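Local coordinates for putative polyketide cyclase (Acidithiobacillus ferrooxidans, PDB 3F9S), which is a putative polyketide cyclase of the SnoaL-like family, probably acting as a lyase, at residues 3-13 and 74-84. Sequence-based numbering, arbitrary orientation.
Sequences SISSKAKEILT and IQGLFADGDAV
The flat carbonyl of L77 receives the ammonium group of K9 over one face: NZ sits 3.1 Å from L77 O but 52° out of the carbonyl plane, so neither lone pair is met squarely. At the far end of the contact the carbonyl oxygen of G81 is wrapped by the branches of I4, with CG1 3.4 Å from G81 O and CG2 and CD1 close behind. A third carbonyl, that of K9, is gripped from both faces of its plane, by the backbone N of T13 on one and its hydroxyl OG1 on the other; chi1 of -54° sets T13 OG1 anti to its own carbonyl carbon and turns it back to K9 O, 2.7 Å away. The same OG1 rests 3.5 Å from CD1 of L77, while CD1 of I74 abuts T13 CA. In the α+β cone fold of the NTF2 clan, this is the N-terminal helix, 8-21, lying across the sheet; helix 8-13 runs at 138° to strand 74-80, part of the outermost strand of the sheet within this chain, axes 9.4 Å apart. The deeper layer is apolar: L12 CD1 packs 3.6 Å from V84 CG1, and A8 CB lies 3.7 Å from V84 CG2, with F118 of strand 107-118 flanking both L12 and V84. The straight K9 chain runs antiparallel to the L77 side chain, CB and CG against CD1, and CE reaches A79 CB. The stronger partner of NZ is D80 of the second subunit, a salt bridge to OD2, which also accepts a hydrogen bond from the backbone N-H of A79 in this chain. A methionine in place of K9 would probably leave that carboxylate without its charged mate across the dimer interface and L77 O without this donor. Beyond I4, S3 OG approaches D82 CA to 3.1 Å, alongside the type II' turn that closes the hairpin.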
ATOM      1  N   SER A   3       8.109 -10.226  18.990  1.00 33.96           N
ATOM      2  CA  SER A   3       8.634  -9.136  18.146  1.00 34.60           C
ATOM      3  C   SER A   3       9.801  -9.697  17.305  1.00 33.92           C
ATOM      4  O   SER A   3      10.116 -10.905  17.352  1.00 31.85           O
ATOM      5  CB  SER A   3       9.010  -7.839  18.892  1.00 36.81           C
ATOM      6  OG  SER A   3       9.173  -6.773  17.968  1.00 33.23           O
ATOM      7  N   ILE A   4      10.436  -8.823  16.543  1.00 32.18           N
ATOM      8  CA  ILE A   4      11.370  -9.284  15.548  1.00 30.95           C
ATOM      9  C   ILE A   4      12.706  -9.740  16.067  1.00 29.90           C
ATOM     10  O   ILE A   4      13.155  -9.362  17.155  1.00 28.84           O
ATOM     11  CB  ILE A   4      11.623  -8.247  14.438  1.00 31.13           C
ATOM     12  CG1 ILE A   4      12.282  -6.972  14.984  1.00 34.33           C
ATOM     13  CG2 ILE A   4      10.359  -7.949  13.641  1.00 30.12           C
ATOM     14  CD1 ILE A   4      12.785  -6.141  13.863  1.00 43.70           C
ATOM     15  N   SER A   5      13.357 -10.548  15.242  1.00 29.83           N
ATOM     16  CA  SER A   5      14.728 -10.906  15.501  1.00 29.82           C
ATOM     17  C   SER A   5      15.542  -9.972  14.616  1.00 28.67           C
ATOM     18  O   SER A   5      15.007  -9.275  13.720  1.00 27.76           O
ATOM     19  CB  SER A   5      15.029 -12.368  15.182  1.00 31.16           C
ATOM     20  OG  SER A   5      15.290 -12.582  13.810  1.00 30.25           O
ATOM     21  N   SER A   6      16.846 -10.027  14.835  1.00 28.89           N
ATOM     22  CA  SER A   6      17.822  -9.254  14.059  1.00 29.08           C
ATOM     23  C   SER A   6      17.782  -9.526  12.550  1.00 28.39           C
ATOM     24  O   SER A   6      18.286  -8.728  11.763  1.00 29.42           O
ATOM     25  CB  SER A   6      19.239  -9.557  14.557  1.00 28.32           C
ATOM     26  OG  SER A   6      19.587 -10.907  14.331  1.00 26.83           O
ATOM     27  N   LYS A   7      17.218 -10.663  12.154  1.00 26.30           N
ATOM     28  CA  LYS A   7      17.181 -11.075  10.760  1.00 27.12           C
ATOM     29  C   LYS A   7      15.852 -10.904  10.043  1.00 24.04           C
ATOM     30  O   LYS A   7      15.681 -11.447   8.960  1.00 23.38           O
ATOM     31  CB  LYS A   7      17.706 -12.514  10.660  1.00 27.98           C
ATOM     32  CG  LYS A   7      19.179 -12.555  11.040  1.00 27.79           C
ATOM     33  CD  LYS A   7      19.857 -13.868  10.728  1.00 31.83           C
ATOM     34  CE  LYS A   7      21.367 -13.758  11.044  1.00 33.56           C
ATOM     35  NZ  LYS A   7      22.070 -12.679  10.304  1.00 35.63           N
ATOM     36  N   ALA A   8      14.934 -10.134  10.624  1.00 23.86           N
ATOM     37  CA  ALA A   8      13.602  -9.925  10.045  1.00 24.95           C
ATOM     38  C   ALA A   8      13.634  -9.559   8.567  1.00 24.58           C
ATOM     39  O   ALA A   8      12.900 -10.138   7.754  1.00 24.92           O
ATOM     40  CB  ALA A   8      12.836  -8.839  10.843  1.00 24.49           C
ATOM     41  N   LYS A   9      14.491  -8.612   8.195  1.00 24.35           N
ATOM     42  CA  LYS A   9      14.535  -8.194   6.773  1.00 23.67           C
ATOM     43  C   LYS A   9      15.008  -9.312   5.838  1.00 24.82           C
ATOM     44  O   LYS A   9      14.429  -9.519   4.747  1.00 25.34           O
ATOM     45  CB  LYS A   9      15.399  -6.956   6.580  1.00 24.01           C
ATOM     46  CG  LYS A   9      14.728  -5.736   7.179  1.00 23.57           C
ATOM     47  CD  LYS A   9      15.518  -4.513   6.853  1.00 21.78           C
ATOM     48  CE  LYS A   9      14.960  -3.255   7.504  1.00 24.68           C
ATOM     49  NZ  LYS A   9      15.682  -2.036   7.052  1.00 23.29           N
ATOM     50  N   GLU A  10      16.044 -10.018   6.286  1.00 25.73           N
ATOM     51  CA  GLU A  10      16.589 -11.141   5.523  0.50 26.98           C
ATOM     52  C   GLU A  10      15.524 -12.234   5.417  1.00 25.15           C
ATOM     53  O   GLU A  10      15.355 -12.831   4.360  1.00 24.82           O
ATOM     54  CB  GLU A  10      17.903 -11.632   6.144  0.50 27.39           C
ATOM     55  CG  GLU A  10      19.066 -10.655   5.889  0.50 28.81           C
ATOM     56  CD  GLU A  10      20.237 -10.785   6.860  0.50 31.06           C
ATOM     57  OE1 GLU A  10      20.059 -10.501   8.064  0.50 37.84           O
ATOM     58  OE2 GLU A  10      21.361 -11.106   6.417  0.50 39.33           O
ATOM     59  N   ILE A  11      14.802 -12.464   6.507  1.00 24.48           N
ATOM     60  CA  ILE A  11      13.729 -13.460   6.548  1.00 24.33           C
ATOM     61  C   ILE A  11      12.640 -13.133   5.530  1.00 25.68           C
ATOM     62  O   ILE A  11      12.268 -13.998   4.742  1.00 26.34           O
ATOM     63  CB  ILE A  11      13.138 -13.585   7.960  1.00 25.16           C
ATOM     64  CG1 ILE A  11      14.134 -14.287   8.876  1.00 26.42           C
ATOM     65  CG2 ILE A  11      11.797 -14.346   7.937  1.00 25.90           C
ATOM     66  CD1 ILE A  11      13.842 -14.048  10.310  1.00 29.03           C
ATOM     67  N   LEU A  12      12.159 -11.890   5.525  1.00 25.81           N
ATOM     68  CA  LEU A  12      11.135 -11.461   4.557  1.00 27.15           C
ATOM     69  C   LEU A  12      11.607 -11.596   3.145  1.00 27.07           C
ATOM     70  O   LEU A  12      10.854 -12.027   2.283  1.00 30.12           O
ATOM     71  CB  LEU A  12      10.710 -10.000   4.725  1.00 28.37           C
ATOM     72  CG  LEU A  12       9.650  -9.635   5.738  1.00 32.82           C
ATOM     73  CD1 LEU A  12       9.255  -8.152   5.566  1.00 28.74           C
ATOM     74  CD2 LEU A  12       8.436 -10.558   5.619  1.00 31.40           C
ATOM     75  N   THR A  13      12.849 -11.194   2.928  1.00 26.00           N
ATOM     76  CA  THR A  13      13.456 -11.303   1.629  1.00 26.09           C
ATOM     77  C   THR A  13      13.455 -12.764   1.158  1.00 25.94           C
ATOM     78  O   THR A  13      12.983 -13.018   0.050  1.00 25.97           O
ATOM     79  CB  THR A  13      14.851 -10.707   1.584  1.00 25.73           C
ATOM     80  OG1 THR A  13      14.812  -9.354   2.059  1.00 23.92           O
ATOM     81  CG2 THR A  13      15.417 -10.738   0.138  1.00 27.74           C
ATOM     82  N   ILE A  74      11.412  -6.718  -4.181  1.00 24.19           N
ATOM     83  CA  ILE A  74      11.339  -5.902  -2.986  1.00 23.97           C
ATOM     84  C   ILE A  74      12.075  -4.615  -3.294  1.00 23.93           C
ATOM     85  O   ILE A  74      13.180  -4.636  -3.837  1.00 25.31           O
ATOM     86  CB  ILE A  74      11.958  -6.607  -1.766  1.00 24.81           C
ATOM     87  CG1 ILE A  74      11.171  -7.870  -1.416  1.00 26.43           C
ATOM     88  CG2 ILE A  74      11.976  -5.681  -0.539  1.00 24.50           C
ATOM     89  CD1 ILE A  74      11.809  -8.684  -0.326  1.00 25.49           C
ATOM     90  N   GLN A  75      11.416  -3.514  -2.984  1.00 23.43           N
ATOM     91  CA  GLN A  75      11.957  -2.185  -3.167  1.00 23.12           C
ATOM     92  C   GLN A  75      12.525  -1.667  -1.872  1.00 24.60           C
ATOM     93  O   GLN A  75      13.630  -1.148  -1.862  1.00 29.39           O
ATOM     94  CB  GLN A  75      10.887  -1.238  -3.685  1.00 23.77           C
ATOM     95  CG  GLN A  75      10.331  -1.684  -5.016  1.00 22.08           C
ATOM     96  CD  GLN A  75      11.385  -1.815  -6.070  1.00 27.06           C
ATOM     97  OE1 GLN A  75      11.760  -2.926  -6.463  1.00 28.22           O
ATOM     98  NE2 GLN A  75      11.925  -0.692  -6.485  1.00 22.73           N
ATOM     99  N   GLY A  76      11.754  -1.722  -0.804  1.00 25.99           N
ATOM    100  CA  GLY A  76      12.211  -1.236   0.478  1.00 25.64           C
ATOM    101  C   GLY A  76      11.727  -2.127   1.586  1.00 26.08           C
ATOM    102  O   GLY A  76      10.701  -2.801   1.448  1.00 24.44           O
ATOM    103  N   LEU A  77      12.495  -2.153   2.674  1.00 25.24           N
ATOM    104  CA  LEU A  77      12.112  -2.884   3.888  1.00 25.19           C
ATOM    105  C   LEU A  77      12.269  -1.877   4.997  1.00 24.20           C
ATOM    106  O   LEU A  77      13.336  -1.295   5.130  1.00 22.99           O
ATOM    107  CB  LEU A  77      13.002  -4.086   4.135  1.00 26.59           C
ATOM    108  CG  LEU A  77      12.787  -5.237   3.166  1.00 25.82           C
ATOM    109  CD1 LEU A  77      13.846  -6.291   3.369  1.00 27.63           C
ATOM    110  CD2 LEU A  77      11.396  -5.842   3.313  1.00 26.73           C
ATOM    111  N   PHE A  78      11.190  -1.654   5.745  1.00 22.79           N
ATOM    112  CA  PHE A  78      11.148  -0.633   6.782  1.00 23.75           C
ATOM    113  C   PHE A  78      10.735  -1.333   8.065  1.00 23.86           C
ATOM    114  O   PHE A  78       9.580  -1.694   8.211  1.00 24.90           O
ATOM    115  CB  PHE A  78      10.174   0.462   6.367  1.00 24.78           C
ATOM    116  CG  PHE A  78      10.433   0.970   4.995  1.00 24.94           C
ATOM    117  CD1 PHE A  78      11.343   1.995   4.777  1.00 24.57           C
ATOM    118  CD2 PHE A  78       9.785   0.395   3.898  1.00 26.54           C
ATOM    119  CE1 PHE A  78      11.591   2.456   3.476  1.00 23.41           C
ATOM    120  CE2 PHE A  78      10.051   0.842   2.619  1.00 25.39           C
ATOM    121  CZ  PHE A  78      10.938   1.871   2.411  1.00 25.37           C
ATOM    122  N   ALA A  79      11.697  -1.556   8.960  1.00 23.52           N
ATOM    123  CA  ALA A  79      11.505  -2.320  10.187  1.00 24.03           C
ATOM    124  C   ALA A  79      11.195  -1.357  11.316  1.00 25.54           C
ATOM    125  O   ALA A  79      11.888  -0.365  11.490  1.00 26.76           O
ATOM    126  CB  ALA A  79      12.758  -3.147  10.551  1.00 24.63           C
ATOM    127  N   ASP A  80      10.133  -1.631  12.062  1.00 26.39           N
ATOM    128  CA  ASP A  80       9.821  -0.826  13.234  1.00 26.55           C
ATOM    129  C   ASP A  80       9.059  -1.714  14.182  1.00 27.53           C
ATOM    130  O   ASP A  80       7.975  -2.186  13.847  1.00 25.40           O
ATOM    131  CB  ASP A  80       8.988   0.390  12.858  1.00 26.31           C
ATOM    132  CG  ASP A  80       8.714   1.304  14.025  1.00 26.54           C
ATOM    133  OD1 ASP A  80       8.989   0.950  15.191  1.00 32.89           O
ATOM    134  OD2 ASP A  80       8.269   2.431  13.777  1.00 26.67           O
ATOM    135  N   GLY A  81       9.642  -1.933  15.360  1.00 30.75           N
ATOM    136  CA  GLY A  81       9.005  -2.739  16.399  1.00 30.64           C
ATOM    137  C   GLY A  81       8.870  -4.163  15.922  1.00 30.38           C
ATOM    138  O   GLY A  81       9.819  -4.713  15.369  1.00 34.45           O
ATOM    139  N   ASP A  82       7.658  -4.705  16.050  1.00 28.64           N
ATOM    140  CA  ASP A  82       7.303  -6.058  15.615  1.00 28.50           C
ATOM    141  C   ASP A  82       6.902  -6.193  14.152  1.00 27.07           C
ATOM    142  O   ASP A  82       6.368  -7.235  13.754  1.00 28.26           O
ATOM    143  CB  ASP A  82       6.176  -6.618  16.522  1.00 31.00           C
ATOM    144  CG  ASP A  82       4.807  -5.916  16.357  1.00 37.29           C
ATOM    145  OD1 ASP A  82       4.693  -4.831  15.741  1.00 43.64           O
ATOM    146  OD2 ASP A  82       3.813  -6.449  16.902  1.00 40.14           O
ATOM    147  N   ALA A  83       7.167  -5.162  13.356  1.00 25.56           N
ATOM    148  CA  ALA A  83       6.740  -5.135  11.971  1.00 25.04           C
ATOM    149  C   ALA A  83       7.867  -4.759  11.037  1.00 24.39           C
ATOM    150  O   ALA A  83       8.800  -4.058  11.411  1.00 24.09           O
ATOM    151  CB  ALA A  83       5.600  -4.170  11.795  1.00 25.56           C
ATOM    152  N   VAL A  84       7.755  -5.261   9.817  1.00 24.55           N
ATOM    153  CA  VAL A  84       8.618  -4.854   8.732  1.00 24.01           C
ATOM    154  C   VAL A  84       7.684  -4.602   7.564  1.00 22.64           C
ATOM    155  O   VAL A  84       6.953  -5.486   7.158  1.00 24.80           O
ATOM    156  CB  VAL A  84       9.680  -5.859   8.346  1.00 25.33           C
ATOM    157  CG1 VAL A  84      10.568  -5.265   7.227  1.00 26.01           C
ATOM    158  CG2 VAL A  84      10.541  -6.214   9.579  1.00 23.84           C
TER